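Local coordinates for galactofuranose-binding protein YtfQ (PDB 2VK2) that binds alpha- and beta-galactofuranose as the solute-binding protein of the YtfQRT-YjfF ABC transporter and takes part in galactofuranose transport, at residues A[50-55]-A[76-81]; A[148-153]-A[194-199]; A[209-214]-A[238-243]. All coordinates share one frame; numbering follows the deposited sequence.

How the contacts relate
The three contacts follow one another along the chain and fall into the two lobes of a periplasmic binding protein, with the sugar between them. Contact 1 joins helices of the lobe built on the parallel sheet; contacts 2 and 3 belong to the other lobe, on the far side of the chain's centre. Centres of contacts 1 and 2 are about 35 Å apart, those of contacts 1 and 3 about 45 Å. Contacts 2 and 3 are closer, about 18 Å between centres and about 4 Å between nearest atoms without touching; helix 200-212 follows strand 194-197 in the chain. N199 of contact 2 binds galactofuranose; contacts 1 and 3 lie away from the pocket.

Contact 1: residues A[50-55]-A[76-81]; sequences AVRSFV and LKEAKD
R52 and E78 meet because each sets CG anti to its own carbonyl carbon (chi1 -75° and -67°) and then runs out almost straight, R52 as far as NE and E78 from CG to its carboxylate. The arginine approaches with its NE edge, not end-on, and grips the carboxylate with two nitrogens, one for each oxygen. R52 NE donates to E78 OE1 at 3.0 Å, on the syn lone pair of that oxygen. The second bond, from R52 NH2 to E78 OE2, measures 3.1 Å and also arrives on the syn side, though it rises out of the carboxylate plane. Guanidinium and carboxylate are nearly coplanar, 14° apart, yet both N-H bonds are bent, so the fork is slightly skewed. Two bonds limit rotation of the carboxylate, and the opposite charges offset each other on an exposed arginine. The aliphatic part of R52 joins in, its CG lying 3.4 Å from E78 OE1.

One turn further on, V55 reaches across with a single methyl: CG2 touches A79 CA at 3.9 Å and A79 CB at 4.0 Å. The backbones come closest here, at the small A79, with the CA atoms of V55 and A79 6.1 Å apart. The two helical segments run almost parallel, their axes 10.0 Å apart. V51 and V55 pack on strand 61-64, which lies between helices 44-57 and 73-81 in the chain, as does L76 from the second helix, while F54 covers strands 34-39 and 61-64.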
# COMPACT_ATOMS: atom_id res chain seq x y z
N ALA A 50 8.59 15.69 11.93
CA ALA A 50 7.89 16.51 10.94
C ALA A 50 6.55 16.99 11.47
O ALA A 50 6.20 18.16 11.32
CB ALA A 50 7.69 15.73 9.65
N VAL A 51 5.80 16.09 12.11
CA VAL A 51 4.51 16.45 12.69
C VAL A 51 4.69 17.52 13.76
O VAL A 51 3.94 18.50 13.80
CB VAL A 51 3.79 15.22 13.27
CG1 VAL A 51 2.55 15.62 14.04
CG2 VAL A 51 3.44 14.25 12.15
N ARG A 52 5.70 17.36 14.61
CA ARG A 52 6.01 18.37 15.63
C ARG A 52 6.35 19.72 15.02
O ARG A 52 5.94 20.76 15.54
CB ARG A 52 7.14 17.89 16.54
CG ARG A 52 6.66 16.86 17.51
CD ARG A 52 7.73 16.34 18.44
NE ARG A 52 7.13 15.42 19.39
CZ ARG A 52 7.76 14.41 19.99
NH1 ARG A 52 9.03 14.14 19.74
NH2 ARG A 52 7.09 13.64 20.84
N SER A 53 7.09 19.71 13.91
CA SER A 53 7.39 20.95 13.20
C SER A 53 6.12 21.60 12.65
O SER A 53 5.94 22.81 12.78
CB SER A 53 8.38 20.70 12.06
OG SER A 53 8.68 21.90 11.37
N PHE A 54 5.24 20.81 12.05
CA PHE A 54 3.98 21.34 11.53
C PHE A 54 3.13 21.95 12.65
O PHE A 54 2.50 22.99 12.46
CB PHE A 54 3.17 20.25 10.82
CG PHE A 54 3.79 19.75 9.53
CD1 PHE A 54 4.43 20.61 8.65
CD2 PHE A 54 3.68 18.41 9.18
CE1 PHE A 54 4.98 20.14 7.46
CE2 PHE A 54 4.22 17.94 7.99
CZ PHE A 54 4.87 18.80 7.14
N VAL A 55 3.11 21.30 13.81
CA VAL A 55 2.39 21.83 14.97
C VAL A 55 2.98 23.17 15.40
O VAL A 55 2.25 24.14 15.60
CB VAL A 55 2.40 20.85 16.16
CG1 VAL A 55 1.87 21.52 17.43
CG2 VAL A 55 1.58 19.61 15.83
N LEU A 76 0.24 12.72 18.57
CA LEU A 76 -1.15 13.04 18.27
C LEU A 76 -1.80 13.84 19.40
O LEU A 76 -2.63 14.71 19.15
CB LEU A 76 -1.96 11.77 17.97
CG LEU A 76 -1.60 11.07 16.65
CD1 LEU A 76 -2.40 9.79 16.51
CD2 LEU A 76 -1.83 11.99 15.45
N LYS A 77 -1.41 13.55 20.64
CA LYS A 77 -1.85 14.36 21.78
C LYS A 77 -1.35 15.80 21.65
O LYS A 77 -2.08 16.74 21.95
CB LYS A 77 -1.39 13.75 23.10
CG LYS A 77 -2.18 12.52 23.49
CD LYS A 77 -1.51 11.76 24.62
CE LYS A 77 -2.29 10.50 24.95
NZ LYS A 77 -1.68 9.76 26.08
N GLU A 78 -0.12 15.97 21.17
CA GLU A 78 0.43 17.30 20.94
C GLU A 78 -0.36 18.07 19.88
O GLU A 78 -0.68 19.24 20.06
CB GLU A 78 1.91 17.21 20.56
CG GLU A 78 2.80 16.71 21.70
CD GLU A 78 4.21 16.37 21.25
OE1 GLU A 78 4.67 16.92 20.24
OE2 GLU A 78 4.86 15.55 21.93
N ALA A 79 -0.68 17.41 18.77
CA ALA A 79 -1.48 18.03 17.72
C ALA A 79 -2.88 18.37 18.21
O ALA A 79 -3.42 19.43 17.89
CB ALA A 79 -1.55 17.14 16.49
N LYS A 80 -3.48 17.48 19.00
CA LYS A 80 -4.81 17.72 19.54
C LYS A 80 -4.82 18.89 20.52
O LYS A 80 -5.72 19.72 20.47
CB LYS A 80 -5.37 16.46 20.22
CG LYS A 80 -6.79 16.64 20.69
CD LYS A 80 -7.52 15.32 20.82
CE LYS A 80 -8.94 15.55 21.29
NZ LYS A 80 -9.66 14.27 21.48
N ASP A 81 -3.81 18.96 21.38
CA ASP A 81 -3.68 20.09 22.30
C ASP A 81 -3.50 21.42 21.55
O ASP A 81 -3.95 22.47 22.02
CB ASP A 81 -2.51 19.87 23.27
CG ASP A 81 -2.80 18.81 24.33
OD1 ASP A 81 -3.98 18.43 24.50
OD2 ASP A 81 -1.85 18.36 24.99

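Contact 2: residues A[148-153]-A[194-199]; sequences KGFAEA and MVYAHN. With GZL (beta-D-galactofuranose), chain B.
A helix-on-sheet contact in the sugar-binding protein's mixed-sheet lobe joins helix 141-153 to strand 194-197, whose end leads straight into the galactofuranose pocket. F150 and Y196 meet as an offset stack, ring centroids 4.1 Å apart and planes 13° from parallel. The side chains slide past each other in opposite directions, so F150 CD1 lies over the centre of the tyrosine ring while Y196 CD2 sits toward the rim of the phenylalanine ring. With CG anti to the backbone N in both residues (chi1 -178° in F150), the two rings are brought face to face. The tightest approach is F150 CB to Y196 CE2, 3.3 Å; in return Y196 CB makes a CH-pi contact over the phenylalanine face. M194, two residues earlier on the strand, adds a methyl, its CE 4.2 Å from F150 CE1. Its SD stands obliquely to that ring, 5.5 Å from the centroid, in a Met-aromatic contact.

Past the strand, N199 ND2 donates a nearly straight bond (174°) to O2 of galactofuranose at 3.0 Å, and ND2 is also bonded to F170 O. Its OD1 accepts from M202 N as the N-cap of helix 200-212, so both ends of the amide are occupied and its rotation is fixed. Between helix and strand the ring stack and the methionine contacts are apolar, while the buried tyrosine hydroxyl is satisfied by the backbone carbonyl of R146, whose side chain itself binds the sugar.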
# COMPACT_ATOMS: atom_id res chain seq x y z
N LYS A 148 -3.16 -11.07 6.63
CA LYS A 148 -4.35 -11.71 7.20
C LYS A 148 -5.38 -12.05 6.12
O LYS A 148 -5.94 -13.14 6.13
CB LYS A 148 -5.00 -10.81 8.27
CG LYS A 148 -6.27 -11.42 8.89
CD LYS A 148 -6.98 -10.45 9.83
CE LYS A 148 -8.32 -10.99 10.29
NZ LYS A 148 -9.17 -9.93 10.90
N GLY A 149 -5.65 -11.11 5.23
CA GLY A 149 -6.67 -11.32 4.19
C GLY A 149 -6.37 -12.50 3.29
O GLY A 149 -7.23 -13.32 3.01
N PHE A 150 -5.12 -12.58 2.85
CA PHE A 150 -4.67 -13.69 2.01
C PHE A 150 -4.74 -15.01 2.77
O PHE A 150 -5.24 -16.01 2.25
CB PHE A 150 -3.25 -13.42 1.51
CG PHE A 150 -2.71 -14.48 0.59
CD1 PHE A 150 -3.00 -14.45 -0.77
CD2 PHE A 150 -1.90 -15.49 1.07
CE1 PHE A 150 -2.49 -15.42 -1.63
CE2 PHE A 150 -1.39 -16.46 0.23
CZ PHE A 150 -1.68 -16.42 -1.13
N ALA A 151 -4.24 -15.00 4.01
CA ALA A 151 -4.24 -16.19 4.87
C ALA A 151 -5.64 -16.74 5.08
O ALA A 151 -5.86 -17.96 5.01
CB ALA A 151 -3.59 -15.86 6.21
N GLU A 152 -6.60 -15.86 5.34
CA GLU A 152 -7.98 -16.28 5.55
C GLU A 152 -8.59 -16.86 4.28
O GLU A 152 -9.30 -17.86 4.33
CB GLU A 152 -8.83 -15.11 6.06
CG GLU A 152 -8.48 -14.64 7.46
CD GLU A 152 -8.77 -15.66 8.54
OE1 GLU A 152 -9.66 -16.52 8.35
OE2 GLU A 152 -8.11 -15.61 9.60
N ALA A 153 -8.30 -16.24 3.13
CA ALA A 153 -8.85 -16.67 1.85
C ALA A 153 -8.39 -18.07 1.44
O ALA A 153 -9.14 -18.78 0.77
CB ALA A 153 -8.51 -15.67 0.76
N MET A 194 3.78 -19.93 -6.54
CA MET A 194 3.26 -18.58 -6.61
C MET A 194 3.97 -17.66 -5.61
O MET A 194 4.32 -18.09 -4.50
CB MET A 194 1.76 -18.61 -6.33
CG MET A 194 1.05 -17.26 -6.39
SD MET A 194 0.73 -16.58 -4.75
CE MET A 194 -0.29 -15.17 -5.19
N VAL A 195 4.20 -16.42 -6.02
CA VAL A 195 4.66 -15.38 -5.11
C VAL A 195 3.52 -14.40 -4.86
O VAL A 195 2.91 -13.89 -5.80
CB VAL A 195 5.94 -14.65 -5.61
CG1 VAL A 195 5.76 -14.11 -7.03
CG2 VAL A 195 6.32 -13.52 -4.65
N TYR A 196 3.24 -14.18 -3.58
CA TYR A 196 2.26 -13.20 -3.13
C TYR A 196 3.05 -12.04 -2.55
O TYR A 196 3.75 -12.20 -1.56
CB TYR A 196 1.34 -13.80 -2.06
CG TYR A 196 0.45 -12.78 -1.36
CD1 TYR A 196 -0.29 -11.86 -2.10
CD2 TYR A 196 0.34 -12.75 0.03
CE1 TYR A 196 -1.11 -10.93 -1.48
CE2 TYR A 196 -0.48 -11.83 0.66
CZ TYR A 196 -1.21 -10.92 -0.10
OH TYR A 196 -2.03 -9.99 0.50
N ALA A 197 2.95 -10.87 -3.17
CA ALA A 197 3.65 -9.69 -2.68
C ALA A 197 2.64 -8.66 -2.23
O ALA A 197 1.65 -8.39 -2.91
CB ALA A 197 4.55 -9.12 -3.76
N HIS A 198 2.89 -8.06 -1.06
CA HIS A 198 1.97 -7.07 -0.51
C HIS A 198 1.90 -5.79 -1.34
O HIS A 198 0.96 -5.03 -1.19
CB HIS A 198 2.34 -6.74 0.93
CG HIS A 198 2.10 -7.87 1.88
ND1 HIS A 198 2.24 -7.73 3.24
CD2 HIS A 198 1.71 -9.15 1.67
CE1 HIS A 198 1.98 -8.89 3.82
NE2 HIS A 198 1.64 -9.76 2.89
N ASN A 199 2.89 -5.55 -2.20
CA ASN A 199 2.72 -4.56 -3.26
C ASN A 199 3.30 -5.03 -4.59
O ASN A 199 4.11 -5.95 -4.64
CB ASN A 199 3.23 -3.16 -2.85
CG ASN A 199 4.74 -3.00 -2.91
OD1 ASN A 199 5.50 -3.96 -2.98
ND2 ASN A 199 5.20 -1.75 -2.83
C6 GZL B . -0.96 1.36 0.74
C5 GZL B . 0.26 1.43 1.30
C4 GZL B . 1.50 0.79 0.71
C3 GZL B . 1.54 0.31 -0.71
C2 GZL B . 2.66 0.70 -1.30
O6 GZL B . -2.03 1.93 1.31
O5 GZL B . 0.39 2.02 2.49
O4 GZL B . 2.61 1.70 0.78
O3 GZL B . 0.60 -0.47 -1.24
C1 GZL B . 3.43 1.59 -0.39
O2 GZL B . 3.10 0.43 -2.53
O1 GZL B . 4.69 1.02 -0.04

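Contact 3: residues A[209-214]-A[238-243]; sequences AIKEAG and DGEANA
The backbones stay well apart, K211 and E240 being nearest at 9.3 Å between CA atoms, and two long side chains close the distance. One segment is the C-terminal end of helix 200-212; the other is the loop from helix 230-237 to strand 243-246. Each holds a Schellman motif, ending at G214 and at G239, which turn the chain out of the last helical turn with positive phi (88° and 80°). A side chain at G214 would collide with the preceding carbonyl oxygen, which explains the glycine. G214 N bonds back to K211 O, and G239 comes just before E240, the residue that meets the lysine.

K211 and E240 form a salt bridge, the one link between these segments. Both direct their CB toward the partner segment, and the side chains meet at about a right angle. The lysine bends at its third torsion (chi3 -88°), which turns CE and NZ over toward the carboxylate, whereas the glutamate is extended beyond CG. Methylenes of K211 share in the approach: CE comes to 3.3 Å from E240 OE1, and CD to 3.4 Å from E240 OE2. A glutamine in place of E240 would probably weaken the link, leaving the ammonium of K211 without its opposite charge and freer to swing into solvent.

This is a surface bridge from the last turn of helix 200-212 to the loop that follows helix 230-237, away from the sugar site. K211 also rests on P217, and A241, just past the glutamate, packs back on helix 230-237. At the bridge itself, K211 NZ donates to the syn lone pair of E240 OE1 at 2.9 Å.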
# COMPACT_ATOMS: atom_id res chain seq x y z
N ALA A 209 13.97 -11.69 -10.46
CA ALA A 209 14.66 -12.81 -9.83
C ALA A 209 14.24 -14.15 -10.43
O ALA A 209 15.08 -15.03 -10.65
CB ALA A 209 14.41 -12.82 -8.32
N ILE A 210 12.95 -14.30 -10.72
CA ILE A 210 12.42 -15.52 -11.32
C ILE A 210 13.02 -15.74 -12.71
O ILE A 210 13.47 -16.84 -13.04
CB ILE A 210 10.87 -15.49 -11.41
CG1 ILE A 210 10.25 -15.51 -10.01
CG2 ILE A 210 10.35 -16.67 -12.22
CD1 ILE A 210 8.81 -15.04 -9.99
N LYS A 211 13.05 -14.68 -13.52
CA LYS A 211 13.65 -14.75 -14.86
C LYS A 211 15.14 -15.07 -14.81
O LYS A 211 15.63 -15.89 -15.58
CB LYS A 211 13.43 -13.44 -15.63
CG LYS A 211 11.99 -13.25 -16.09
CD LYS A 211 11.87 -12.23 -17.21
CE LYS A 211 11.70 -10.82 -16.68
NZ LYS A 211 11.45 -9.85 -17.77
N GLU A 212 15.85 -14.43 -13.88
CA GLU A 212 17.29 -14.65 -13.74
C GLU A 212 17.64 -16.08 -13.27
O GLU A 212 18.74 -16.56 -13.51
CB GLU A 212 17.90 -13.60 -12.81
CG GLU A 212 17.95 -12.21 -13.46
CD GLU A 212 18.44 -11.11 -12.53
OE1 GLU A 212 18.89 -11.41 -11.41
OE2 GLU A 212 18.37 -9.93 -12.93
N ALA A 213 16.68 -16.74 -12.62
CA ALA A 213 16.82 -18.15 -12.22
C ALA A 213 16.52 -19.12 -13.37
O ALA A 213 16.66 -20.34 -13.20
CB ALA A 213 15.92 -18.45 -11.03
N GLY A 214 16.08 -18.60 -14.52
CA GLY A 214 15.77 -19.43 -15.68
C GLY A 214 14.34 -19.95 -15.70
O GLY A 214 14.03 -20.89 -16.45
N ASP A 238 3.12 -8.62 -21.04
CA ASP A 238 4.23 -9.49 -21.45
C ASP A 238 4.09 -10.93 -20.96
O ASP A 238 4.97 -11.76 -21.20
CB ASP A 238 5.57 -8.92 -20.96
CG ASP A 238 6.02 -7.70 -21.74
OD1 ASP A 238 5.55 -7.51 -22.88
OD2 ASP A 238 6.86 -6.94 -21.21
N GLY A 239 2.99 -11.23 -20.27
CA GLY A 239 2.72 -12.59 -19.79
C GLY A 239 3.46 -12.98 -18.52
O GLY A 239 3.53 -14.16 -18.19
N GLU A 240 3.99 -11.99 -17.80
CA GLU A 240 4.89 -12.26 -16.68
C GLU A 240 4.30 -11.97 -15.30
O GLU A 240 4.95 -12.23 -14.29
CB GLU A 240 6.20 -11.50 -16.89
CG GLU A 240 6.90 -11.91 -18.18
CD GLU A 240 8.29 -11.36 -18.34
OE1 GLU A 240 8.61 -10.32 -17.73
OE2 GLU A 240 9.08 -11.96 -19.10
N ALA A 241 3.06 -11.47 -15.25
CA ALA A 241 2.34 -11.25 -14.00
C ALA A 241 0.89 -11.69 -14.17
O ALA A 241 0.34 -11.59 -15.26
CB ALA A 241 2.42 -9.79 -13.58
N ASN A 242 0.25 -12.15 -13.09
CA ASN A 242 -1.09 -12.75 -13.20
C ASN A 242 -2.24 -11.97 -12.61
O ASN A 242 -3.33 -11.96 -13.19
CB ASN A 242 -1.09 -14.16 -12.61
CG ASN A 242 -0.10 -15.06 -13.28
OD1 ASN A 242 -0.38 -15.65 -14.33
ND2 ASN A 242 1.08 -15.16 -12.71
N ALA A 243 -2.05 -11.35 -11.45
CA ALA A 243 -3.16 -10.73 -10.73
C ALA A 243 -2.70 -9.55 -9.90
O ALA A 243 -1.67 -9.63 -9.22
CB ALA A 243 -3.84 -11.77 -9.84